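Local atomic coordinates of aminoglycoside phosphotransferase (Alicyclobacillus acidocaldarius subsp. acidocaldarius, PDB entry 4PDY), a protein that probably transfers a phosphoryl group to a small-molecule substrate through a fold related to that of the protein kinases. Residues 111-116 / 231-235; 222-226 / 240-244. One frame throughout, in Å; residues are numbered along the deposited sequence.

How the contacts relate
Following the chain, segment 111-116 comes first, just after strand 103-109 of the larger antiparallel sheet. A long, mostly helical excursion of 114 residues follows, and contact 1 closes it by pairing 111-116 with 231-235. Contact 2 closes a much shorter loop, bringing 222-226 against 240-244 across 13 residues. The two cross: 222-226 lies inside the loop of contact 1, and 231-235 inside that of contact 2, so the segments alternate along the chain. They also share one small sheet, in the order 114-115, 231-233, 239-241. Leu232 O and Val240 N, 2.9 Å apart, probably form a hydrogen bond between its last two strands. Together the contacts join the linker after strand 103-109 to loop 222-226.

Contact 1: 111-116 / 231-235; sequences VSGQPA and CLYTP. With HIS (histidine), chain B.
Leu232 has its CG anti to the carbonyl carbon (chi1 -62°), which turns its branched end toward Val111 and the bound histidine. Tyr233 has its CG anti to the backbone N (chi1 -170°), and its ring runs out beside the chain of Gln114 on the other face of the strand pair. The backbones pair antiparallel. Gln114 and Tyr233 are the hydrogen-bonded pair: Gln114 N donates to Tyr233 O at 2.9 Å, and Tyr233 N donates to Gln114 O at 2.8 Å. Pro115 and Leu232 form the next, non-hydrogen-bonded pair. Ala116 N then donates to Cys231 O at 2.9 Å.

At the other end the chains press close. Gly113 CA lies 3.2 Å from Tyr233 O, so a beta carbon there would clash with that carbonyl. Tyr233 O also accepts from water 1 at 2.8 Å. The same water donates to Gln114 OE1 in one of the two modelled conformers of that side chain. The Gln114 amide stands nearly upright to the tyrosine ring, with the planes 85° apart. Tyr233 OH is hydrogen-bonded to Glu122 OE2, and its ring stacks on His123, so helix 121-137 holds the far end.

On the opposite face, Leu232 CD1 touches Val111 CB at 3.8 Å and the ligand CA at 3.7 Å. Both methyls of Leu232 lie against the ligand, so this residue lines the pocket. The ligand N donates a hydrogen bond to Val111 O, though its modelled length is doubtfully short. Ala56, Trp110 and Ile242 also belong to this pocket. A linker backbone facing an apolar strand residue is consistent with the hinge and nucleotide cleft of the protein-kinase-like fold, here occupied by histidine.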
loop_
_atom_site.group_PDB
_atom_site.type_symbol
_atom_site.label_atom_id
_atom_site.label_comp_id
_atom_site.label_asym_id
_atom_site.label_seq_id
_atom_site.Cartn_x
_atom_site.Cartn_y
_atom_site.Cartn_z
ATOM N N VAL A 111 -16.686 9.644 3.094
ATOM C CA VAL A 111 -16.553 8.728 4.209
ATOM C C VAL A 111 -15.995 9.465 5.409
ATOM O O VAL A 111 -14.880 9.973 5.367
ATOM C CB VAL A 111 -15.613 7.558 3.866
ATOM C CG1 VAL A 111 -15.521 6.645 5.071
ATOM C CG2 VAL A 111 -16.126 6.830 2.639
ATOM N N SER A 112 -16.791 9.530 6.471
ATOM C CA SER A 112 -16.359 10.140 7.713
ATOM C C SER A 112 -15.367 9.222 8.401
ATOM O O SER A 112 -15.607 8.027 8.548
ATOM C CB SER A 112 -17.555 10.386 8.651
ATOM O OG SER A 112 -18.500 11.246 8.056
ATOM N N GLY A 113 -14.248 9.783 8.819
ATOM C CA GLY A 113 -13.197 8.993 9.488
ATOM C C GLY A 113 -11.857 9.688 9.496
ATOM O O GLY A 113 -11.730 10.819 9.003
ATOM N N GLN A 114 -10.855 9.004 10.034
ATOM C CA GLN A 114 -9.519 9.530 10.124
ATOM C C GLN A 114 -8.586 8.554 9.445
ATOM O O GLN A 114 -8.859 7.360 9.418
ATOM C CB GLN A 114 -9.110 9.663 11.581
ATOM C CG GLN A 114 -8.964 8.315 12.254
ATOM C CD GLN A 114 -8.896 8.432 13.752
ATOM O OE1 GLN A 114 -9.894 8.242 14.443
ATOM N NE2 GLN A 114 -7.727 8.773 14.260
ATOM N N PRO A 115 -7.473 9.057 8.909
ATOM C CA PRO A 115 -6.493 8.169 8.297
ATOM C C PRO A 115 -6.046 7.179 9.377
ATOM O O PRO A 115 -5.807 7.576 10.516
ATOM C CB PRO A 115 -5.369 9.127 7.882
ATOM C CG PRO A 115 -5.525 10.319 8.772
ATOM C CD PRO A 115 -6.997 10.454 8.962
ATOM N N ALA A 116 -5.973 5.897 9.040
ATOM C CA ALA A 116 -5.646 4.880 10.032
ATOM C C ALA A 116 -4.286 5.164 10.662
ATOM O O ALA A 116 -3.338 5.559 9.988
ATOM C CB ALA A 116 -5.626 3.492 9.402
ATOM N N CYS A 231 -6.959 4.465 4.014
ATOM C CA CYS A 231 -7.512 3.493 4.950
ATOM C C CYS A 231 -8.203 4.280 6.058
ATOM O O CYS A 231 -7.591 4.630 7.044
ATOM C CB CYS A 231 -6.392 2.605 5.524
ATOM S SG CYS A 231 -5.494 1.653 4.282
ATOM N N LEU A 232 -9.475 4.576 5.862
ATOM C CA LEU A 232 -10.155 5.500 6.766
ATOM C C LEU A 232 -10.801 4.734 7.920
ATOM O O LEU A 232 -11.675 3.895 7.702
ATOM C CB LEU A 232 -11.210 6.245 5.977
ATOM C CG LEU A 232 -10.651 7.101 4.845
ATOM C CD1 LEU A 232 -11.784 7.801 4.132
ATOM C CD2 LEU A 232 -9.631 8.106 5.352
ATOM N N TYR A 233 -10.343 5.016 9.135
ATOM C CA TYR A 233 -10.899 4.422 10.347
ATOM C C TYR A 233 -12.087 5.296 10.775
ATOM O O TYR A 233 -11.947 6.508 11.026
ATOM C CB TYR A 233 -9.852 4.368 11.448
ATOM C CG TYR A 233 -10.276 3.563 12.641
ATOM C CD1 TYR A 233 -10.043 2.192 12.684
ATOM C CD2 TYR A 233 -10.912 4.151 13.717
ATOM C CE1 TYR A 233 -10.440 1.425 13.758
ATOM C CE2 TYR A 233 -11.327 3.412 14.792
ATOM C CZ TYR A 233 -11.078 2.041 14.827
ATOM O OH TYR A 233 -11.485 1.301 15.905
ATOM N N THR A 234 -13.264 4.685 10.783
ATOM C CA THR A 234 -14.521 5.423 10.886
ATOM C C THR A 234 -15.031 5.467 12.329
ATOM O O THR A 234 -14.563 4.714 13.185
ATOM C CB THR A 234 -15.633 4.750 10.062
ATOM O OG1 THR A 234 -15.997 3.525 10.700
ATOM C CG2 THR A 234 -15.218 4.507 8.611
ATOM N N PRO A 235 -16.023 6.337 12.613
ATOM C CA PRO A 235 -16.659 6.324 13.925
ATOM C C PRO A 235 -17.356 4.995 14.301
ATOM O O PRO A 235 -17.621 4.757 15.477
ATOM C CB PRO A 235 -17.657 7.495 13.835
ATOM C CG PRO A 235 -17.124 8.368 12.760
ATOM C CD PRO A 235 -16.473 7.459 11.774
HETATM N N HIS B . -12.856 11.440 5.558
HETATM C CA HIS B . -11.530 11.391 4.951
HETATM C C HIS B . -10.545 12.141 5.841
HETATM O O HIS B . -10.249 13.266 5.645
HETATM C CB HIS B . -11.524 12.017 3.550
HETATM C CG HIS B . -12.283 11.243 2.511
HETATM N ND1 HIS B . -11.765 10.993 1.258
HETATM C CD2 HIS B . -13.520 10.689 2.522
HETATM C CE1 HIS B . -12.645 10.312 0.545
HETATM N NE2 HIS B . -13.716 10.106 1.290
HETATM O OXT HIS B . -10.020 11.576 6.808
HETATM O O HOH W 1 -12.618 7.839 13.377
#

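Contact 2: 222-226 / 240-244; sequences CHLDV and VLIDF
His223 and Phe244 lie nearest in backbone terms, their CA atoms 6.0 Å apart, where loop 222-226 passes the end of strand 239-241 without a backbone hydrogen bond. The imidazole of His223 bridges the gap. Its CG is anti to the backbone N (chi1 180°), which carries the ring across to the other segment. NE2 donates to Ile242 O at 2.9 Å; the acceptor lies in the ring plane, but the donor sits above the carbonyl plane. ND1 accepts from Asp225 N at 3.1 Å, with the donor tilted 31° from the ring plane. Bonds at both nitrogens fix the ring's rotation. Leu241 CD2 makes a CH-pi contact over one face, and water 2 sits over the other. That water donates to His223 O and Asp243 O. The ring edge meets the face of Phe244 in a T-shaped stack, with centroids 5.0 Å apart and planes at 76°.

An alanine in place of His223 would probably leave Ile242 O and Asp225 N without these partners and open a gap beside Phe244. The like charges Asp225 OD2 and Asp243 OD2 lie 3.6 Å apart; Lys58 makes a long, weak ion pair with the latter. Asn230 ND2 hydrogen-bonds to Asp225 O. The His-Leu-Asp sequence with Asn230, facing Asp-Phe-Glu, matches the catalytic loop and the metal-binding DFG-like motif of protein-kinase-like phosphotransferases; no metal is modelled here, and equivalent roles are probable.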
loop_
_atom_site.group_PDB
_atom_site.type_symbol
_atom_site.label_atom_id
_atom_site.label_comp_id
_atom_site.label_asym_id
_atom_site.label_seq_id
_atom_site.Cartn_x
_atom_site.Cartn_y
_atom_site.Cartn_z
ATOM N N CYS A 222 -5.810 -7.417 -4.713
ATOM C CA CYS A 222 -5.225 -6.591 -3.663
ATOM C C CYS A 222 -5.492 -5.129 -3.968
ATOM O O CYS A 222 -5.682 -4.747 -5.110
ATOM C CB CYS A 222 -3.709 -6.812 -3.526
ATOM S SG CYS A 222 -3.234 -8.300 -2.640
ATOM N N HIS A 223 -5.510 -4.325 -2.901
ATOM C CA HIS A 223 -5.681 -2.888 -3.025
ATOM C C HIS A 223 -4.400 -2.203 -3.520
ATOM O O HIS A 223 -4.436 -1.340 -4.387
ATOM C CB HIS A 223 -6.101 -2.336 -1.664
ATOM C CG HIS A 223 -6.303 -0.854 -1.640
ATOM N ND1 HIS A 223 -5.277 0.021 -1.377
ATOM C CD2 HIS A 223 -7.413 -0.099 -1.814
ATOM C CE1 HIS A 223 -5.753 1.261 -1.372
ATOM N NE2 HIS A 223 -7.032 1.206 -1.660
ATOM N N LEU A 224 -3.259 -2.599 -2.950
ATOM C CA LEU A 224 -1.925 -2.177 -3.418
ATOM C C LEU A 224 -1.613 -0.690 -3.270
ATOM O O LEU A 224 -0.664 -0.192 -3.854
ATOM C CB LEU A 224 -1.654 -2.646 -4.845
ATOM C CG LEU A 224 -1.759 -4.168 -5.040
ATOM C CD1 LEU A 224 -1.529 -4.585 -6.485
ATOM C CD2 LEU A 224 -0.800 -4.906 -4.113
ATOM N N ASP A 225 -2.368 0.016 -2.422
ATOM C CA ASP A 225 -1.965 1.367 -2.033
ATOM C C ASP A 225 -2.356 1.592 -0.581
ATOM O O ASP A 225 -3.112 2.518 -0.224
ATOM C CB ASP A 225 -2.589 2.392 -2.966
ATOM C CG ASP A 225 -1.885 3.732 -2.924
ATOM O OD1 ASP A 225 -0.786 3.845 -2.328
ATOM O OD2 ASP A 225 -2.446 4.678 -3.502
ATOM N N VAL A 226 -1.796 0.754 0.266
ATOM C CA VAL A 226 -2.166 0.648 1.662
ATOM C C VAL A 226 -1.367 1.634 2.482
ATOM O O VAL A 226 -0.350 1.308 3.099
ATOM C CB VAL A 226 -1.976 -0.794 2.167
ATOM C CG1 VAL A 226 -2.423 -0.922 3.607
ATOM C CG2 VAL A 226 -2.744 -1.757 1.259
ATOM N N VAL A 240 -12.579 1.806 5.979
ATOM C CA VAL A 240 -13.131 1.921 4.655
ATOM C C VAL A 240 -12.010 2.333 3.724
ATOM O O VAL A 240 -11.295 3.297 3.977
ATOM C CB VAL A 240 -14.299 2.946 4.635
ATOM C CG1 VAL A 240 -14.772 3.180 3.219
ATOM C CG2 VAL A 240 -15.443 2.459 5.509
ATOM N N LEU A 241 -11.844 1.556 2.659
ATOM C CA LEU A 241 -10.823 1.858 1.685
ATOM C C LEU A 241 -11.293 2.870 0.662
ATOM O O LEU A 241 -12.436 2.851 0.224
ATOM C CB LEU A 241 -10.387 0.597 0.943
ATOM C CG LEU A 241 -9.681 -0.450 1.790
ATOM C CD1 LEU A 241 -9.586 -1.751 1.007
ATOM C CD2 LEU A 241 -8.295 -0.006 2.220
ATOM N N ILE A 242 -10.370 3.725 0.264
ATOM C CA ILE A 242 -10.555 4.581 -0.896
ATOM C C ILE A 242 -9.346 4.418 -1.842
ATOM O O ILE A 242 -8.319 3.841 -1.458
ATOM C CB ILE A 242 -10.789 6.045 -0.518
ATOM C CG1 ILE A 242 -9.544 6.585 0.145
ATOM C CG2 ILE A 242 -12.005 6.159 0.417
ATOM C CD1 ILE A 242 -9.597 8.074 0.381
ATOM N N ASP A 243 -9.491 4.936 -3.047
ATOM C CA ASP A 243 -8.432 4.902 -4.073
ATOM C C ASP A 243 -8.012 3.496 -4.495
ATOM O O ASP A 243 -6.991 3.010 -4.031
ATOM C CB ASP A 243 -7.201 5.702 -3.645
ATOM C CG ASP A 243 -6.252 5.968 -4.796
ATOM O OD1 ASP A 243 -6.521 5.500 -5.918
ATOM O OD2 ASP A 243 -5.223 6.633 -4.554
ATOM N N PHE A 244 -8.843 2.909 -5.347
ATOM C CA PHE A 244 -8.622 1.562 -5.867
ATOM C C PHE A 244 -7.881 1.596 -7.199
ATOM O O PHE A 244 -7.910 0.622 -7.925
ATOM C CB PHE A 244 -9.974 0.836 -5.993
ATOM C CG PHE A 244 -10.530 0.368 -4.675
ATOM C CD1 PHE A 244 -11.277 1.224 -3.848
ATOM C CD2 PHE A 244 -10.256 -0.921 -4.229
ATOM C CE1 PHE A 244 -11.764 0.760 -2.634
ATOM C CE2 PHE A 244 -10.738 -1.371 -3.011
ATOM C CZ PHE A 244 -11.486 -0.537 -2.225
HETATM O O HOH W 2 -5.383 1.146 -5.247
#